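PDB 6UEH: Cow rumen GH26 endo-mannanase from Metagenome, which probably hydrolyses internal beta-1,4-mannosidic bonds of mannans such as galactomannan, as an endo-mannanase of glycoside hydrolase family 26. Local coordinates for residues 343-348 / 377-382; 453-456 / 460-463. All blocks are in the same frame, centred on the assembly; numbering follows the deposited sequence.

Contact 1. Residues 343-348 / 377-382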
ATOM      1  N   TYR A 343       8.621   6.936  18.891  1.00 17.31           N
ATOM      2  CA  TYR A 343       9.890   6.926  19.616  1.00 17.84           C
ATOM      3  C   TYR A 343      11.059   7.128  18.659  1.00 17.00           C
ATOM      4  O   TYR A 343      11.912   7.985  18.882  1.00 17.66           O
ATOM      5  CB  TYR A 343      10.055   5.610  20.387  1.00 17.38           C
ATOM      6  CG  TYR A 343      11.293   5.533  21.259  1.00 17.41           C
ATOM      7  CD1 TYR A 343      12.515   5.124  20.738  1.00 16.84           C
ATOM      8  CD2 TYR A 343      11.233   5.850  22.610  1.00 18.41           C
ATOM      9  CE1 TYR A 343      13.644   5.045  21.535  1.00 18.03           C
ATOM     10  CE2 TYR A 343      12.356   5.772  23.415  1.00 19.17           C
ATOM     11  CZ  TYR A 343      13.559   5.369  22.872  1.00 19.43           C
ATOM     12  OH  TYR A 343      14.679   5.294  23.672  1.00 20.27           O
ATOM     13  N   LEU A 344      11.087   6.334  17.592  1.00 15.83           N
ATOM     14  CA  LEU A 344      12.154   6.412  16.600  1.00 15.68           C
ATOM     15  C   LEU A 344      12.157   7.765  15.896  1.00 16.44           C
ATOM     16  O   LEU A 344      13.211   8.372  15.702  1.00 17.08           O
ATOM     17  CB  LEU A 344      12.014   5.287  15.572  1.00 13.55           C
ATOM     18  CG  LEU A 344      13.036   5.283  14.431  1.00 13.50           C
ATOM     19  CD1 LEU A 344      14.458   5.133  14.968  1.00 14.49           C
ATOM     20  CD2 LEU A 344      12.719   4.186  13.426  1.00 13.74           C
ATOM     21  N   TYR A 345      10.969   8.230  15.521  1.00 15.44           N
ATOM     22  CA  TYR A 345      10.808   9.518  14.855  1.00 15.35           C
ATOM     23  C   TYR A 345      11.359  10.647  15.720  1.00 17.12           C
ATOM     24  O   TYR A 345      12.118  11.493  15.245  1.00 16.90           O
ATOM     25  CB  TYR A 345       9.331   9.767  14.535  1.00 16.06           C
ATOM     26  CG  TYR A 345       9.048  11.000  13.698  1.00 16.69           C
ATOM     27  CD1 TYR A 345       9.057  12.269  14.264  1.00 17.53           C
ATOM     28  CD2 TYR A 345       8.736  10.889  12.348  1.00 16.27           C
ATOM     29  CE1 TYR A 345       8.787  13.395  13.506  1.00 18.38           C
ATOM     30  CE2 TYR A 345       8.460  12.010  11.582  1.00 12.89           C
ATOM     31  CZ  TYR A 345       8.486  13.260  12.167  1.00 16.55           C
ATOM     32  OH  TYR A 345       8.213  14.379  11.413  1.00 16.32           O
ATOM     33  N   ASP A 346      10.965  10.657  16.989  1.00 18.68           N
ATOM     34  CA  ASP A 346      11.414  11.686  17.919  1.00 21.50           C
ATOM     35  C   ASP A 346      12.913  11.592  18.183  1.00 19.12           C
ATOM     36  O   ASP A 346      13.597  12.611  18.258  1.00 17.65           O
ATOM     37  CB  ASP A 346      10.645  11.591  19.239  1.00 25.33           C
ATOM     38  CG  ASP A 346       9.184  11.978  19.093  1.00 29.90           C
ATOM     39  OD1 ASP A 346       8.821  12.550  18.042  1.00 30.72           O
ATOM     40  OD2 ASP A 346       8.403  11.722  20.034  1.00 31.17           O
ATOM     41  N   LYS A 347      13.418  10.371  18.326  1.00 18.94           N
ATOM     42  CA  LYS A 347      14.841  10.161  18.581  1.00 20.94           C
ATOM     43  C   LYS A 347      15.711  10.666  17.432  1.00 18.97           C
ATOM     44  O   LYS A 347      16.691  11.373  17.659  1.00 20.15           O
ATOM     45  CB  LYS A 347      15.132   8.681  18.837  1.00 24.03           C
ATOM     46  CG  LYS A 347      15.049   8.269  20.300  1.00 28.18           C
ATOM     47  CD  LYS A 347      16.138   8.942  21.122  1.00 31.32           C
ATOM     48  CE  LYS A 347      16.140   8.446  22.564  1.00 35.16           C
ATOM     49  NZ  LYS A 347      14.892   8.801  23.297  1.00 37.41           N
ATOM     50  N   LEU A 348      15.349  10.307  16.204  1.00 17.31           N
ATOM     51  CA  LEU A 348      16.148  10.682  15.038  1.00 16.98           C
ATOM     52  C   LEU A 348      16.087  12.179  14.745  1.00 17.45           C
ATOM     53  O   LEU A 348      17.106  12.791  14.421  1.00 17.34           O
ATOM     54  CB  LEU A 348      15.702   9.897  13.800  1.00 15.85           C
ATOM     55  CG  LEU A 348      16.008   8.394  13.767  1.00 14.56           C
ATOM     56  CD1 LEU A 348      15.786   7.832  12.368  1.00 13.56           C
ATOM     57  CD2 LEU A 348      17.429   8.108  14.243  1.00 14.53           C
ATOM     58  N   ASP A 377      -0.756  11.754  10.805  1.00 20.34           N
ATOM     59  CA  ASP A 377      -0.283  12.691   9.785  1.00 20.31           C
ATOM     60  C   ASP A 377       0.991  13.431  10.180  1.00 23.55           C
ATOM     61  O   ASP A 377       1.773  13.830   9.319  1.00 20.33           O
ATOM     62  CB  ASP A 377      -1.371  13.718   9.459  1.00 23.91           C
ATOM     63  CG  ASP A 377      -2.564  13.104   8.758  1.00 24.98           C
ATOM     64  OD1 ASP A 377      -2.434  11.980   8.226  1.00 23.46           O
ATOM     65  OD2 ASP A 377      -3.631  13.750   8.731  1.00 26.78           O
ATOM     66  N   GLU A 378       1.193  13.623  11.479  1.00 23.88           N
ATOM     67  CA  GLU A 378       2.317  14.418  11.955  1.00 26.35           C
ATOM     68  C   GLU A 378       3.594  13.587  12.119  1.00 24.22           C
ATOM     69  O   GLU A 378       4.650  14.125  12.447  1.00 24.64           O
ATOM     70  CB  GLU A 378       1.948  15.111  13.274  1.00 31.06           C
ATOM     71  CG  GLU A 378       1.804  14.191  14.485  1.00 35.30           C
ATOM     72  CD  GLU A 378       0.486  13.415  14.527  1.00 39.18           C
ATOM     73  OE1 GLU A 378      -0.302  13.490  13.562  1.00 39.70           O
ATOM     74  OE2 GLU A 378       0.238  12.727  15.541  1.00 41.17           O
ATOM     75  N   TYR A 379       3.499  12.283  11.869  1.00 22.06           N
ATOM     76  CA  TYR A 379       4.647  11.388  12.024  1.00 21.61           C
ATOM     77  C   TYR A 379       4.997  10.604  10.757  1.00 20.80           C
ATOM     78  O   TYR A 379       5.949   9.823  10.756  1.00 18.63           O
ATOM     79  CB  TYR A 379       4.394  10.395  13.161  1.00 22.70           C
ATOM     80  CG  TYR A 379       4.591  10.966  14.546  1.00 25.20           C
ATOM     81  CD1 TYR A 379       5.859  11.063  15.104  1.00 27.01           C
ATOM     82  CD2 TYR A 379       3.510  11.392  15.303  1.00 26.85           C
ATOM     83  CE1 TYR A 379       6.045  11.580  16.373  1.00 29.25           C
ATOM     84  CE2 TYR A 379       3.685  11.914  16.573  1.00 29.00           C
ATOM     85  CZ  TYR A 379       4.954  12.004  17.102  1.00 30.84           C
ATOM     86  OH  TYR A 379       5.137  12.519  18.364  1.00 34.49           O
ATOM     87  N   VAL A 380       4.220  10.797   9.695  1.00 18.63           N
ATOM     88  CA  VAL A 380       4.374  10.016   8.466  1.00 17.86           C
ATOM     89  C   VAL A 380       4.306  10.921   7.230  1.00 18.95           C
ATOM     90  O   VAL A 380       3.492  11.844   7.181  1.00 19.41           O
ATOM     91  CB  VAL A 380       3.286   8.910   8.364  1.00 18.62           C
ATOM     92  CG1 VAL A 380       3.455   8.091   7.092  1.00 16.76           C
ATOM     93  CG2 VAL A 380       3.322   7.997   9.590  1.00 18.83           C
ATOM     94  N   ASP A 381       5.158  10.660   6.239  1.00 17.47           N
ATOM     95  CA  ASP A 381       5.203  11.475   5.023  1.00 17.57           C
ATOM     96  C   ASP A 381       4.719  10.730   3.784  1.00 16.99           C
ATOM     97  O   ASP A 381       4.502  11.333   2.734  1.00 17.37           O
ATOM     98  CB  ASP A 381       6.625  11.976   4.770  1.00 17.80           C
ATOM     99  CG  ASP A 381       7.162  12.806   5.912  1.00 20.00           C
ATOM    100  OD1 ASP A 381       6.400  13.633   6.453  1.00 19.07           O
ATOM    101  OD2 ASP A 381       8.345  12.626   6.269  1.00 18.62           O
ATOM    102  N   MET A 382       4.566   9.416   3.903  1.00 16.43           N
ATOM    103  CA  MET A 382       4.228   8.580   2.757  1.00 15.92           C
ATOM    104  C   MET A 382       3.715   7.229   3.235  1.00 17.97           C
ATOM    105  O   MET A 382       4.181   6.710   4.247  1.00 16.71           O
ATOM    106  CB  MET A 382       5.451   8.399   1.850  1.00 15.70           C
ATOM    107  CG  MET A 382       5.209   7.570   0.594  1.00 15.26           C
ATOM    108  SD  MET A 382       6.714   7.314  -0.381  1.00 15.46           S
ATOM    109  CE  MET A 382       7.202   9.009  -0.710  1.00 15.83           C
TER
HETATM  110  O   HOH W   1       6.791  16.079  13.038  1.00 23.04           O

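Contact 2. Residues 453-456 / 460-463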
ATOM      1  N   GLY A 453      16.802 -10.461  -6.157  1.00 20.74           N
ATOM      2  CA  GLY A 453      16.811 -11.860  -6.540  1.00 21.77           C
ATOM      3  C   GLY A 453      15.689 -12.237  -7.489  1.00 21.81           C
ATOM      4  O   GLY A 453      15.413 -11.527  -8.455  1.00 19.07           O
ATOM      5  N   GLU A 454      15.031 -13.355  -7.192  1.00 22.13           N
ATOM      6  CA  GLU A 454      14.036 -13.946  -8.084  1.00 23.02           C
ATOM      7  C   GLU A 454      12.851 -13.036  -8.395  1.00 20.56           C
ATOM      8  O   GLU A 454      12.163 -13.230  -9.395  1.00 20.71           O
ATOM      9  CB  GLU A 454      13.509 -15.253  -7.487  1.00 26.75           C
ATOM     10  CG  GLU A 454      12.577 -15.057  -6.296  1.00 29.41           C
ATOM     11  CD  GLU A 454      11.770 -16.301  -5.974  1.00 33.95           C
ATOM     12  OE1 GLU A 454      10.524 -16.202  -5.902  1.00 34.97           O
ATOM     13  OE2 GLU A 454      12.379 -17.377  -5.792  1.00 35.81           O
ATOM     14  N   PHE A 455      12.600 -12.052  -7.542  1.00 18.71           N
ATOM     15  CA  PHE A 455      11.400 -11.238  -7.698  1.00 19.14           C
ATOM     16  C   PHE A 455      11.499 -10.304  -8.901  1.00 18.58           C
ATOM     17  O   PHE A 455      10.482  -9.838  -9.417  1.00 18.81           O
ATOM     18  CB  PHE A 455      11.122 -10.461  -6.413  1.00 18.59           C
ATOM     19  CG  PHE A 455      10.797 -11.346  -5.245  1.00 20.81           C
ATOM     20  CD1 PHE A 455       9.539 -11.917  -5.122  1.00 21.90           C
ATOM     21  CD2 PHE A 455      11.754 -11.632  -4.285  1.00 22.25           C
ATOM     22  CE1 PHE A 455       9.237 -12.747  -4.053  1.00 23.67           C
ATOM     23  CE2 PHE A 455      11.458 -12.461  -3.212  1.00 24.16           C
ATOM     24  CZ  PHE A 455      10.199 -13.017  -3.098  1.00 24.15           C
ATOM     25  N   ILE A 456      12.722 -10.054  -9.361  1.00 18.32           N
ATOM     26  CA  ILE A 456      12.928  -9.285 -10.584  1.00 18.06           C
ATOM     27  C   ILE A 456      13.566 -10.155 -11.670  1.00 19.74           C
ATOM     28  O   ILE A 456      13.281  -9.989 -12.856  1.00 20.79           O
ATOM     29  CB  ILE A 456      13.800  -8.028 -10.328  1.00 18.24           C
ATOM     30  CG1 ILE A 456      14.000  -7.226 -11.620  1.00 17.69           C
ATOM     31  CG2 ILE A 456      15.142  -8.405  -9.716  1.00 18.67           C
ATOM     32  CD1 ILE A 456      12.709  -6.719 -12.232  1.00 17.23           C
ATOM     33  N   LYS A 460       8.668 -15.775 -13.613  1.00 22.53           N
ATOM     34  CA  LYS A 460       7.456 -16.202 -12.918  1.00 22.89           C
ATOM     35  C   LYS A 460       6.921 -15.052 -12.069  1.00 20.30           C
ATOM     36  O   LYS A 460       5.742 -15.019 -11.721  1.00 19.11           O
ATOM     37  CB  LYS A 460       7.717 -17.429 -12.042  1.00 26.79           C
ATOM     38  CG  LYS A 460       8.484 -17.133 -10.764  1.00 30.10           C
ATOM     39  CD  LYS A 460       8.697 -18.392  -9.942  1.00 34.49           C
ATOM     40  CE  LYS A 460       9.506 -18.098  -8.690  1.00 36.13           C
ATOM     41  NZ  LYS A 460       9.812 -19.340  -7.929  1.00 38.21           N
ATOM     42  N   ASN A 461       7.803 -14.113 -11.740  1.00 19.34           N
ATOM     43  CA  ASN A 461       7.424 -12.925 -10.986  1.00 18.71           C
ATOM     44  C   ASN A 461       7.202 -11.726 -11.898  1.00 18.85           C
ATOM     45  O   ASN A 461       6.191 -11.032 -11.795  1.00 17.45           O
ATOM     46  CB  ASN A 461       8.489 -12.600  -9.941  1.00 18.57           C
ATOM     47  CG  ASN A 461       8.476 -13.569  -8.779  1.00 19.19           C
ATOM     48  OD1 ASN A 461       7.422 -13.858  -8.213  1.00 19.71           O
ATOM     49  ND2 ASN A 461       9.647 -14.089  -8.427  1.00 19.65           N
ATOM     50  N   ASN A 462       8.159 -11.477 -12.786  1.00 20.17           N
ATOM     51  CA  ASN A 462       8.024 -10.412 -13.774  1.00 19.96           C
ATOM     52  C   ASN A 462       8.485 -10.876 -15.150  1.00 19.92           C
ATOM     53  O   ASN A 462       9.669 -11.135 -15.363  1.00 19.31           O
ATOM     54  CB  ASN A 462       8.815  -9.168 -13.348  1.00 19.34           C
ATOM     55  CG  ASN A 462       8.138  -8.399 -12.226  1.00 17.78           C
ATOM     56  OD1 ASN A 462       7.142  -7.707 -12.444  1.00 15.99           O
ATOM     57  ND2 ASN A 462       8.684  -8.509 -11.019  1.00 16.71           N
ATOM     58  N   ALA A 463       7.538 -10.988 -16.077  1.00 20.49           N
ATOM     59  CA  ALA A 463       7.846 -11.406 -17.441  1.00 20.26           C
ATOM     60  C   ALA A 463       8.658 -10.335 -18.157  1.00 19.40           C
ATOM     61  O   ALA A 463       8.469  -9.143 -17.920  1.00 18.37           O
ATOM     62  CB  ALA A 463       6.566 -11.704 -18.208  1.00 19.59           C
TER
HETATM   63  O   HOH W   2      12.489 -11.221 -15.133  1.00 22.56           O

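Contact 1. Residues 343-348 / 377-382
Tyr345 swings its ring away from its own backbone N (chi1 -173°, CG anti), off helix 334-351 and toward segment 377-382, while Tyr379, its CG anti to the carbonyl carbon (chi1 -78°), turns an edge back to meet it. The contact belongs to the TIM barrel of family 26: an outer helix packs on the loop leading into barrel strand 382-387. The two rings make a T-shaped (edge-to-face) pair, with centroids 5.0 Å apart and planes at 75°. Tyr379 CD1 does the touching, 3.5 Å from Tyr345 CG and displaced toward the rim of that face. The backbone joins in, since Tyr379 CA lies 4.3 Å from the Tyr345 ring centroid in a CH-pi contact. Tyrosine suits the first position because its broad face receives the loop while its hydroxyl reaches polar groups beyond; Tyr345 OH is hydrogen-bonded to Ser146 OG, which also bonds Asp381 OD1. Tyr379 O, 3.4 Å from Tyr345 CD2, is also bonded by Trp341 NE1 of the same helix. At the outer side, Asp346 OD1 lies in the plane of the Tyr379 ring, 3.4 Å from CE1, where the weakly positive C-H edge probably favours a carboxylate oxygen. One water bridges the segments, accepting from Tyr345 OH at 2.7 Å and donating to Glu378 O at 3.0 Å.

Contact 2. Residues 453-456 / 460-463
Asn461 and Asn462 present their amide nitrogens to successive carbonyls of the short helix 454-457, by different approaches. Asn461 ND2 reaches Glu454 O at 2.8 Å from above the carbonyl plane, 64° out of it. Asn462 ND2 meets Phe455 O, also at 2.8 Å, almost head-on, with a C=O...N angle of 165°. Both acceptors lie close to the asparagine amide planes. Phe455 CD1 lies 4.0 Å from Asn461 ND2, ring and amide planes being 26° apart. Glu454 CG sits between the backbone N and the carbonyl carbon, and the chain, extended beyond it, carries the carboxylate to Asn461 and Lys460. Glu454 OE1 takes a second, weak bond from Asn461 ND2 at 3.4 Å. It also forms a long salt bridge with Lys460 NZ, 3.8 Å away, where both side chains are exposed, in the loops that follow barrel strand 423-429. A water donates to Ile456 O at 2.7 Å and to Asn462 O at 2.8 Å. The Asn462 amide also bonds Asp430 O and, through OD1, Ile432 N. Asparagine fits both places because a short arm ends in a two-hydrogen donor: so brief a helix cannot supply N-H partners to all its carbonyls, and buried amides do it instead.

In the fold
Both contacts lie in the family 26 TIM barrel but serve different ends of it. Contact 1 joins helix 334-351 to the loop leading into strand 382-387, on the side where the parallel strands begin. Contact 2 folds the loop between helices 454-457 and 464-471 near Asp430 to Ile432, just past the end of strand 423-429. Their centres are about 33 Å apart and their nearest atoms about 19 Å, so neither touches the other. TIM-barrel enzymes place their active site at the C-terminal strand ends, so contact 2 probably lies on the catalytic side and contact 1 on the opposite one. The calcium ion, bound by residues such as Glu13 and Asp126, belongs to the CBM6 region instead.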